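Local coordinates for protein accelerated cell death 11 (Arabidopsis thaliana, PDB 4NT1) that transfers ceramide-1-phosphate and phytoceramide-1-phosphate selectively between membranes, without carrying ceramide or galactosylceramide, at residues Phe55-Met60 against Gln138-His143; Arg104-Leu109 against Thr192-Leu197; Val114-Ile119 against Gln181-Ser186. All blocks are in the same frame, centred on the assembly; numbering follows the deposited sequence.

Contacts 2 and 3 are two patches along the same pair of helices, 98-121 and 173-199, with centres about 15 Å apart; contact 3 is nested inside the chain loop that contact 2 closes. A hydrogen bond between Y183 of contact 3 and L109 of contact 2 ties them. Contact 1 lies about 14 Å from contact 2, centre to centre, and F140 CZ comes within 3.8 Å of G108 N. Contacts 1 and 3 have centres about 18 Å apart, yet Q138 NE2 lies 3.7 Å from V114 CG2. Contact 1 is next to the lipid-phosphate site, the side chain of F57 lying about 3 Å from those of D61 and H144, and contact 2 contains R104 of the same site. Contact 3 is away from it.

Contact 1: Phe55-Met60 against Gln138-His143; sequences FKFAEM and QVFAPH
The carbonyl oxygen of F140, the residue whose ring receives F57, is bound by the backbone N of H143 at 2.9 Å, and this bond closes the short 3-10 turn that follows helix 129-139. The contact itself is aromatic: no hydrogen bond joins 55-60 to 138-143. The ring of F57 comes in edge first over one face of F140, a T-shaped pair with centroids 4.9 Å apart and planes at 67°. F57 CE1 stands 3.6 Å above the F140 plane, close to the ring centre, while F57 CZ meets F140 CD2 at 3.6 Å. The polarised C-H edge of one ring thus points into the pi cloud of the other, which is why phenylalanine suits both places. On the opposite face of F140, CG1 of V139 lies toward the rim. F57 gets there with CG lodged between its backbone N and carbonyl carbon (chi1 72°), and the CB of A58 lies against one of its faces. In the all-helical GLTP fold of this protein the pair joins the start of the 57-63 region to the end of helix 129-139, next to the lipid headgroup site: F57 also makes an edge-to-face pair with H144, which binds the N-acylsphingoid base 1-phosphate, and its side chain is close to D61 of the same site. F140 and F55 both touch M111 of helix 98-121. Farther along, M60 O accepts a hydrogen bond from NZ of the carboxylated lysine at position 65.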
loop_
_atom_site.group_PDB
_atom_site.type_symbol
_atom_site.label_atom_id
_atom_site.label_comp_id
_atom_site.label_asym_id
_atom_site.label_seq_id
_atom_site.Cartn_x
_atom_site.Cartn_y
_atom_site.Cartn_z
ATOM N N PHE A 55 2.345 -10.152 9.566
ATOM C CA PHE A 55 2.065 -9.667 8.218
ATOM C C PHE A 55 2.622 -10.552 7.108
ATOM O O PHE A 55 2.826 -10.094 5.985
ATOM C CB PHE A 55 2.525 -8.207 8.076
ATOM C CG PHE A 55 1.735 -7.269 8.938
ATOM C CD1 PHE A 55 2.104 -7.045 10.253
ATOM C CD2 PHE A 55 0.589 -6.665 8.450
ATOM C CE1 PHE A 55 1.359 -6.210 11.068
ATOM C CE2 PHE A 55 -0.163 -5.823 9.248
ATOM C CZ PHE A 55 0.223 -5.595 10.570
ATOM N N LYS A 56 2.822 -11.830 7.415
ATOM C CA LYS A 56 3.223 -12.801 6.397
ATOM C C LYS A 56 2.247 -12.845 5.218
ATOM O O LYS A 56 2.656 -13.108 4.085
ATOM C CB LYS A 56 3.376 -14.185 7.025
ATOM C CG LYS A 56 3.797 -15.283 6.065
ATOM C CD LYS A 56 4.091 -16.563 6.846
ATOM C CE LYS A 56 3.973 -17.804 5.965
ATOM N NZ LYS A 56 4.246 -19.058 6.730
ATOM N N PHE A 57 0.968 -12.581 5.482
ATOM C CA PHE A 57 -0.059 -12.605 4.437
ATOM C C PHE A 57 0.280 -11.640 3.306
ATOM O O PHE A 57 -0.096 -11.851 2.152
ATOM C CB PHE A 57 -1.453 -12.264 5.005
ATOM C CG PHE A 57 -1.629 -10.807 5.385
ATOM C CD1 PHE A 57 -2.004 -9.866 4.433
ATOM C CD2 PHE A 57 -1.434 -10.384 6.692
ATOM C CE1 PHE A 57 -2.157 -8.529 4.778
ATOM C CE2 PHE A 57 -1.588 -9.051 7.045
ATOM C CZ PHE A 57 -1.955 -8.123 6.083
ATOM N N ALA A 58 0.978 -10.568 3.653
ATOM C CA ALA A 58 1.262 -9.514 2.693
ATOM C C ALA A 58 2.239 -9.977 1.621
ATOM O O ALA A 58 2.337 -9.369 0.555
ATOM C CB ALA A 58 1.811 -8.305 3.423
ATOM N N GLU A 59 2.981 -11.045 1.895
ATOM C CA GLU A 59 3.884 -11.576 0.872
ATOM C C GLU A 59 3.116 -11.989 -0.394
ATOM O O GLU A 59 3.498 -11.622 -1.501
ATOM C CB GLU A 59 4.735 -12.721 1.426
ATOM C CG GLU A 59 5.740 -12.259 2.474
ATOM C CD GLU A 59 6.598 -11.092 1.988
ATOM O OE1 GLU A 59 7.159 -11.198 0.878
ATOM O OE2 GLU A 59 6.700 -10.065 2.705
ATOM N N MET A 60 2.022 -12.727 -0.238
ATOM C CA MET A 60 1.178 -13.047 -1.394
ATOM C C MET A 60 0.140 -11.958 -1.714
ATOM O O MET A 60 -0.146 -11.679 -2.881
ATOM C CB MET A 60 0.477 -14.392 -1.194
ATOM C CG MET A 60 1.419 -15.592 -1.218
ATOM S SD MET A 60 2.458 -15.655 -2.700
ATOM C CE MET A 60 1.235 -15.499 -3.997
ATOM N N GLN A 138 -8.767 -2.299 9.957
ATOM C CA GLN A 138 -9.518 -1.425 9.066
ATOM C C GLN A 138 -9.404 -1.846 7.605
ATOM O O GLN A 138 -10.395 -1.856 6.873
ATOM C CB GLN A 138 -9.078 0.033 9.206
ATOM C CG GLN A 138 -9.826 0.985 8.274
ATOM C CD GLN A 138 -9.287 2.402 8.328
ATOM O OE1 GLN A 138 -8.915 2.890 9.393
ATOM N NE2 GLN A 138 -9.231 3.066 7.176
ATOM N N VAL A 139 -8.192 -2.182 7.175
ATOM C CA VAL A 139 -7.943 -2.378 5.749
ATOM C C VAL A 139 -8.050 -3.828 5.278
ATOM O O VAL A 139 -8.683 -4.104 4.258
ATOM C CB VAL A 139 -6.574 -1.763 5.336
ATOM C CG1 VAL A 139 -6.286 -2.016 3.853
ATOM C CG2 VAL A 139 -6.565 -0.271 5.639
ATOM N N PHE A 140 -7.453 -4.757 6.018
ATOM C CA PHE A 140 -7.347 -6.130 5.541
ATOM C C PHE A 140 -8.310 -7.132 6.184
ATOM O O PHE A 140 -8.762 -8.062 5.526
ATOM C CB PHE A 140 -5.908 -6.640 5.657
ATOM C CG PHE A 140 -5.006 -6.184 4.543
ATOM C CD1 PHE A 140 -5.231 -6.595 3.241
ATOM C CD2 PHE A 140 -3.919 -5.366 4.806
ATOM C CE1 PHE A 140 -4.393 -6.181 2.211
ATOM C CE2 PHE A 140 -3.073 -4.951 3.781
ATOM C CZ PHE A 140 -3.313 -5.361 2.487
ATOM N N ALA A 141 -8.621 -6.964 7.464
ATOM C CA ALA A 141 -9.526 -7.911 8.106
ATOM C C ALA A 141 -10.837 -8.144 7.329
ATOM O O ALA A 141 -11.309 -9.272 7.269
ATOM C CB ALA A 141 -9.810 -7.509 9.562
ATOM N N PRO A 142 -11.435 -7.087 6.739
ATOM C CA PRO A 142 -12.702 -7.318 6.028
ATOM C C PRO A 142 -12.573 -8.241 4.815
ATOM O O PRO A 142 -13.588 -8.696 4.287
ATOM C CB PRO A 142 -13.107 -5.912 5.560
ATOM C CG PRO A 142 -12.388 -4.985 6.488
ATOM C CD PRO A 142 -11.077 -5.659 6.753
ATOM N N HIS A 143 -11.348 -8.517 4.385
ATOM C CA HIS A 143 -11.126 -9.262 3.147
ATOM C C HIS A 143 -10.479 -10.600 3.447
ATOM O O HIS A 143 -10.169 -11.376 2.537
ATOM C CB HIS A 143 -10.247 -8.448 2.183
ATOM C CG HIS A 143 -10.767 -7.069 1.910
ATOM N ND1 HIS A 143 -11.856 -6.833 1.102
ATOM C CD2 HIS A 143 -10.348 -5.855 2.338
ATOM C CE1 HIS A 143 -12.094 -5.535 1.050
ATOM N NE2 HIS A 143 -11.190 -4.917 1.788
#

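Contact 2: Arg104-Leu109 against Thr192-Leu197; sequences RVKRGL and TYLDNL
K106 is the first residue of 104-109 to reach helix 173-199, and it meets both L194 and D195. The two helical segments run nearly antiparallel, with axes 10.5 Å apart and a crossing angle of -153°; K106 and L194 have the nearest CA atoms across the two segments, at 7.1 Å. The aliphatic part of K106 is used first: CG packs 3.8 Å from CD1 of L194, the two side chains sliding past each other in opposite directions. The lysine chain then bends at chi2 (-88°) and again at chi3 (-60°), which turns the ammonium group out of the leucine layer and across the carboxylate of D195. K106 NZ donates to OD1 of D195 at 3.0 Å, using the syn lone pair of that oxygen. A water holds the other oxygen, donating to D195 OD2 at 2.6 Å and taking a weak bond of 3.2 Å from K106 NZ. A long flexible side chain suits this position because its methylenes can line the apolar part of the interface while its nitrogen reaches the carboxylate of D195. R107, next in sequence, faces another way; together with R104, which binds the N-acylsphingoid base 1-phosphate, it forms salt bridges to the C-terminal carboxylate of W207. L109 returns to the interface and touches L194 with CD1 against CD1 at 4.3 Å, a looser contact. The contact thus packs helix 98-121, which carries R104, against the long C-terminal helix 173-199 of the all-helical GLTP fold, and F37 of helix 34-51 and L79 of helix 79-88 add to the apolar surroundings of L194. Ion pair and water together close a small ring, so the charge of the buried K106 is met by a neighbouring carboxylate, which would be expected to favour its protonated form.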
loop_
_atom_site.group_PDB
_atom_site.type_symbol
_atom_site.label_atom_id
_atom_site.label_comp_id
_atom_site.label_asym_id
_atom_site.label_seq_id
_atom_site.Cartn_x
_atom_site.Cartn_y
_atom_site.Cartn_z
ATOM N N ARG A 104 -5.709 -5.175 -5.220
ATOM C CA ARG A 104 -4.945 -5.711 -4.096
ATOM C C ARG A 104 -3.799 -4.778 -3.679
ATOM O O ARG A 104 -3.569 -4.546 -2.476
ATOM C CB ARG A 104 -4.412 -7.118 -4.395
ATOM C CG ARG A 104 -5.399 -8.227 -4.028
ATOM C CD ARG A 104 -6.293 -8.597 -5.187
ATOM N NE ARG A 104 -7.331 -9.541 -4.780
ATOM C CZ ARG A 104 -8.631 -9.262 -4.768
ATOM N NH1 ARG A 104 -9.507 -10.179 -4.383
ATOM N NH2 ARG A 104 -9.062 -8.069 -5.154
ATOM N N VAL A 105 -3.102 -4.222 -4.664
ATOM C CA VAL A 105 -2.014 -3.291 -4.385
ATOM C C VAL A 105 -2.553 -2.041 -3.688
ATOM O O VAL A 105 -1.995 -1.584 -2.693
ATOM C CB VAL A 105 -1.236 -2.931 -5.657
ATOM C CG1 VAL A 105 -0.301 -1.763 -5.385
ATOM C CG2 VAL A 105 -0.449 -4.148 -6.137
ATOM N N LYS A 106 -3.666 -1.515 -4.180
ATOM C CA LYS A 106 -4.285 -0.353 -3.536
ATOM C C LYS A 106 -4.502 -0.597 -2.035
ATOM O O LYS A 106 -4.235 0.282 -1.200
ATOM C CB LYS A 106 -5.614 -0.012 -4.215
ATOM C CG LYS A 106 -6.257 1.303 -3.742
ATOM C CD LYS A 106 -7.151 1.112 -2.530
ATOM C CE LYS A 106 -8.294 0.134 -2.842
ATOM N NZ LYS A 106 -9.378 0.241 -1.819
ATOM N N ARG A 107 -4.988 -1.783 -1.682
ATOM C CA ARG A 107 -5.245 -2.075 -0.273
ATOM C C ARG A 107 -3.969 -2.010 0.566
ATOM O O ARG A 107 -3.979 -1.506 1.696
ATOM C CB ARG A 107 -5.950 -3.429 -0.115
ATOM C CG ARG A 107 -7.375 -3.418 -0.639
ATOM C CD ARG A 107 -7.952 -4.818 -0.717
ATOM N NE ARG A 107 -9.307 -4.797 -1.257
ATOM C CZ ARG A 107 -9.934 -5.862 -1.745
ATOM N NH1 ARG A 107 -9.329 -7.047 -1.764
ATOM N NH2 ARG A 107 -11.174 -5.741 -2.201
ATOM N N GLY A 108 -2.867 -2.520 0.024
ATOM C CA GLY A 108 -1.595 -2.434 0.716
ATOM C C GLY A 108 -1.149 -0.996 0.963
ATOM O O GLY A 108 -0.686 -0.653 2.054
ATOM N N LEU A 109 -1.280 -0.149 -0.059
ATOM C CA LEU A 109 -0.917 1.261 0.082
ATOM C C LEU A 109 -1.758 1.911 1.164
ATOM O O LEU A 109 -1.263 2.735 1.937
ATOM C CB LEU A 109 -1.132 2.018 -1.223
ATOM C CG LEU A 109 -0.291 1.570 -2.409
ATOM C CD1 LEU A 109 -0.696 2.343 -3.662
ATOM C CD2 LEU A 109 1.219 1.716 -2.127
ATOM N N THR A 192 -7.480 7.566 -3.381
ATOM C CA THR A 192 -8.799 8.045 -3.811
ATOM C C THR A 192 -8.903 7.993 -5.336
ATOM O O THR A 192 -9.927 7.598 -5.891
ATOM C CB THR A 192 -9.023 9.506 -3.353
ATOM O OG1 THR A 192 -9.054 9.559 -1.919
ATOM C CG2 THR A 192 -10.332 10.043 -3.888
ATOM N N TYR A 193 -7.838 8.419 -6.007
ATOM C CA TYR A 193 -7.768 8.334 -7.463
ATOM C C TYR A 193 -7.972 6.883 -7.907
ATOM O O TYR A 193 -8.713 6.614 -8.848
ATOM C CB TYR A 193 -6.426 8.875 -7.981
ATOM C CG TYR A 193 -6.215 8.646 -9.463
ATOM C CD1 TYR A 193 -6.678 9.559 -10.402
ATOM C CD2 TYR A 193 -5.569 7.506 -9.921
ATOM C CE1 TYR A 193 -6.500 9.342 -11.760
ATOM C CE2 TYR A 193 -5.384 7.280 -11.280
ATOM C CZ TYR A 193 -5.853 8.200 -12.189
ATOM O OH TYR A 193 -5.675 7.980 -13.533
ATOM N N LEU A 194 -7.332 5.947 -7.213
ATOM C CA LEU A 194 -7.456 4.533 -7.581
ATOM C C LEU A 194 -8.884 4.027 -7.359
ATOM O O LEU A 194 -9.498 3.474 -8.274
ATOM C CB LEU A 194 -6.446 3.671 -6.813
ATOM C CG LEU A 194 -4.972 3.964 -7.106
ATOM C CD1 LEU A 194 -4.047 3.189 -6.162
ATOM C CD2 LEU A 194 -4.663 3.640 -8.569
ATOM N N ASP A 195 -9.416 4.226 -6.153
ATOM C CA ASP A 195 -10.804 3.864 -5.859
ATOM C C ASP A 195 -11.738 4.385 -6.943
ATOM O O ASP A 195 -12.632 3.677 -7.395
ATOM C CB ASP A 195 -11.256 4.444 -4.510
ATOM C CG ASP A 195 -10.855 3.583 -3.318
ATOM O OD1 ASP A 195 -10.415 2.431 -3.504
ATOM O OD2 ASP A 195 -11.003 4.064 -2.175
ATOM N N ASN A 196 -11.547 5.639 -7.335
ATOM C CA ASN A 196 -12.413 6.256 -8.336
ATOM C C ASN A 196 -12.339 5.615 -9.725
ATOM O O ASN A 196 -13.342 5.567 -10.431
ATOM C CB ASN A 196 -12.184 7.774 -8.418
ATOM C CG ASN A 196 -12.774 8.515 -7.233
ATOM O OD1 ASN A 196 -13.669 8.010 -6.555
ATOM N ND2 ASN A 196 -12.287 9.721 -6.985
ATOM N N LEU A 197 -11.164 5.130 -10.122
ATOM C CA LEU A 197 -11.076 4.373 -11.374
ATOM C C LEU A 197 -12.059 3.200 -11.356
ATOM O O LEU A 197 -12.685 2.889 -12.376
ATOM C CB LEU A 197 -9.663 3.849 -11.626
ATOM C CG LEU A 197 -8.586 4.905 -11.855
ATOM C CD1 LEU A 197 -7.276 4.229 -12.180
ATOM C CD2 LEU A 197 -9.000 5.856 -12.973
HETATM O O HOH W 1 -10.893 2.479 -0.085
#

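Contact 3: Val114-Ile119 against Gln181-Ser186; sequences VLFEQI and QSYVNS
Y183 is the first residue of 181-186 to press on helix 98-121, and it does so against F116. Its CD2 lies 3.6 Å from CD2 of F116, and the centroids are 5.4 Å apart with planes at 76°; the rings meet obliquely, while the CB of Y183 lies at the edge of the F116 ring, in its plane. F116 presents that edge because its ring plane nearly contains CA (chi2 5°), which puts CD2 on the far side of the ring from CA, extended toward the tyrosine. The phenol is held at its other end: its OH is hydrogen-bonded to O of L109, about two turns before F116 in helix 98-121, and its ring makes an edge-to-face pair with F18 of helix 10-25. Tyrosine therefore suits a place where a flat apolar surface is needed along with a polar tip that can reach a backbone carbonyl. V184, the next residue, has CG1 anti to the backbone N and spreads its two methyls over F116 and E117. CG1 packs on CG of E117 at 3.6 Å and lies 3.7 Å from its OE2, while CG2 sits between CB of F116, at 3.6 Å, and CG of E117; the valine and glutamate side chains cross at about a right angle. The small valine is consistent with the axes of these segments coming within 9.0 Å, crossing at -134°, and E117 and V184 have the nearest CA atoms across the two segments, at 6.8 Å. The carboxylate of E117 has a long, weak ion pair with K113. No hydrogen bond crosses between the two segments, so apolar packing holds this obliquely crossing helix pair of the GLTP fold, with roughly opposed directions, while the buried phenol OH is satisfied by L109 O and the E117 carboxylate lies at the edge of the contact.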
loop_
_atom_site.group_PDB
_atom_site.type_symbol
_atom_site.label_atom_id
_atom_site.label_comp_id
_atom_site.label_asym_id
_atom_site.label_seq_id
_atom_site.Cartn_x
_atom_site.Cartn_y
_atom_site.Cartn_z
ATOM N N VAL A 114 -2.613 4.058 6.766
ATOM C CA VAL A 114 -3.246 4.050 8.093
ATOM C C VAL A 114 -2.233 3.710 9.170
ATOM O O VAL A 114 -2.226 4.309 10.244
ATOM C CB VAL A 114 -4.424 3.052 8.172
ATOM C CG1 VAL A 114 -4.990 2.984 9.609
ATOM C CG2 VAL A 114 -5.509 3.441 7.180
ATOM N N LEU A 115 -1.375 2.739 8.882
ATOM C CA LEU A 115 -0.284 2.424 9.791
ATOM C C LEU A 115 0.510 3.685 10.164
ATOM O O LEU A 115 0.722 3.972 11.352
ATOM C CB LEU A 115 0.651 1.388 9.165
ATOM C CG LEU A 115 1.907 1.134 9.989
ATOM C CD1 LEU A 115 1.522 0.446 11.298
ATOM C CD2 LEU A 115 2.862 0.262 9.199
ATOM N N PHE A 116 0.953 4.436 9.152
ATOM C CA PHE A 116 1.699 5.672 9.382
ATOM C C PHE A 116 0.888 6.716 10.169
ATOM O O PHE A 116 1.395 7.339 11.108
ATOM C CB PHE A 116 2.194 6.268 8.051
ATOM C CG PHE A 116 3.375 5.543 7.455
ATOM C CD1 PHE A 116 3.870 4.381 8.036
ATOM C CD2 PHE A 116 3.993 6.023 6.309
ATOM C CE1 PHE A 116 4.962 3.711 7.482
ATOM C CE2 PHE A 116 5.089 5.363 5.760
ATOM C CZ PHE A 116 5.571 4.211 6.348
ATOM N N GLU A 117 -0.361 6.923 9.777
ATOM C CA GLU A 117 -1.235 7.838 10.501
ATOM C C GLU A 117 -1.293 7.442 11.975
ATOM O O GLU A 117 -1.258 8.292 12.869
ATOM C CB GLU A 117 -2.655 7.808 9.920
ATOM C CG GLU A 117 -2.835 8.584 8.617
ATOM C CD GLU A 117 -4.184 8.315 7.947
ATOM O OE1 GLU A 117 -4.784 7.254 8.211
ATOM O OE2 GLU A 117 -4.644 9.164 7.149
ATOM N N GLN A 118 -1.406 6.146 12.235
ATOM C CA GLN A 118 -1.583 5.685 13.608
ATOM C C GLN A 118 -0.293 5.765 14.414
ATOM O O GLN A 118 -0.327 6.044 15.619
ATOM C CB GLN A 118 -2.173 4.274 13.652
ATOM C CG GLN A 118 -3.613 4.208 13.139
ATOM C CD GLN A 118 -4.574 4.930 14.056
ATOM O OE1 GLN A 118 -4.431 4.888 15.277
ATOM N NE2 GLN A 118 -5.550 5.618 13.474
ATOM N N ILE A 119 0.839 5.520 13.760
ATOM C CA ILE A 119 2.129 5.706 14.404
ATOM C C ILE A 119 2.284 7.167 14.822
ATOM O O ILE A 119 2.630 7.467 15.963
ATOM C CB ILE A 119 3.290 5.275 13.495
ATOM C CG1 ILE A 119 3.298 3.747 13.350
ATOM C CG2 ILE A 119 4.611 5.766 14.061
ATOM C CD1 ILE A 119 4.377 3.218 12.419
ATOM N N GLN A 181 4.465 11.288 7.461
ATOM C CA GLN A 181 3.391 12.225 7.170
ATOM C C GLN A 181 3.368 12.585 5.683
ATOM O O GLN A 181 2.312 12.821 5.105
ATOM C CB GLN A 181 3.539 13.494 8.009
ATOM C CG GLN A 181 2.392 14.468 7.793
ATOM C CD GLN A 181 1.081 13.915 8.293
ATOM O OE1 GLN A 181 0.144 13.696 7.521
ATOM N NE2 GLN A 181 1.002 13.684 9.599
ATOM N N SER A 182 4.539 12.647 5.067
ATOM C CA SER A 182 4.600 12.941 3.643
ATOM C C SER A 182 3.918 11.826 2.862
ATOM O O SER A 182 3.082 12.090 1.995
ATOM C CB SER A 182 6.040 13.076 3.163
ATOM O OG SER A 182 6.059 13.447 1.790
ATOM N N TYR A 183 4.273 10.579 3.180
ATOM C CA TYR A 183 3.624 9.435 2.534
ATOM C C TYR A 183 2.117 9.474 2.743
ATOM O O TYR A 183 1.338 9.179 1.826
ATOM C CB TYR A 183 4.164 8.095 3.045
ATOM C CG TYR A 183 3.372 6.940 2.466
ATOM C CD1 TYR A 183 3.643 6.466 1.184
ATOM C CD2 TYR A 183 2.321 6.367 3.168
ATOM C CE1 TYR A 183 2.903 5.431 0.631
ATOM C CE2 TYR A 183 1.584 5.329 2.628
ATOM C CZ TYR A 183 1.877 4.869 1.356
ATOM O OH TYR A 183 1.142 3.831 0.813
ATOM N N VAL A 184 1.702 9.818 3.959
ATOM C CA VAL A 184 0.278 9.891 4.249
ATOM C C VAL A 184 -0.390 10.930 3.357
ATOM O O VAL A 184 -1.453 10.672 2.782
ATOM C CB VAL A 184 -0.001 10.213 5.721
ATOM C CG1 VAL A 184 -1.469 10.591 5.897
ATOM C CG2 VAL A 184 0.373 9.022 6.593
ATOM N N ASN A 185 0.237 12.098 3.232
ATOM C CA ASN A 185 -0.330 13.182 2.418
ATOM C C ASN A 185 -0.351 12.898 0.922
ATOM O O ASN A 185 -1.249 13.353 0.212
ATOM C CB ASN A 185 0.414 14.490 2.667
ATOM C CG ASN A 185 0.215 14.996 4.073
ATOM O OD1 ASN A 185 -0.739 14.611 4.743
ATOM N ND2 ASN A 185 1.105 15.867 4.522
ATOM N N SER A 186 0.648 12.170 0.442
ATOM C CA SER A 186 0.726 11.864 -0.982
ATOM C C SER A 186 -0.156 10.675 -1.347
ATOM O O SER A 186 -0.840 10.682 -2.378
ATOM C CB SER A 186 2.171 11.579 -1.391
ATOM O OG SER A 186 2.959 12.755 -1.301
#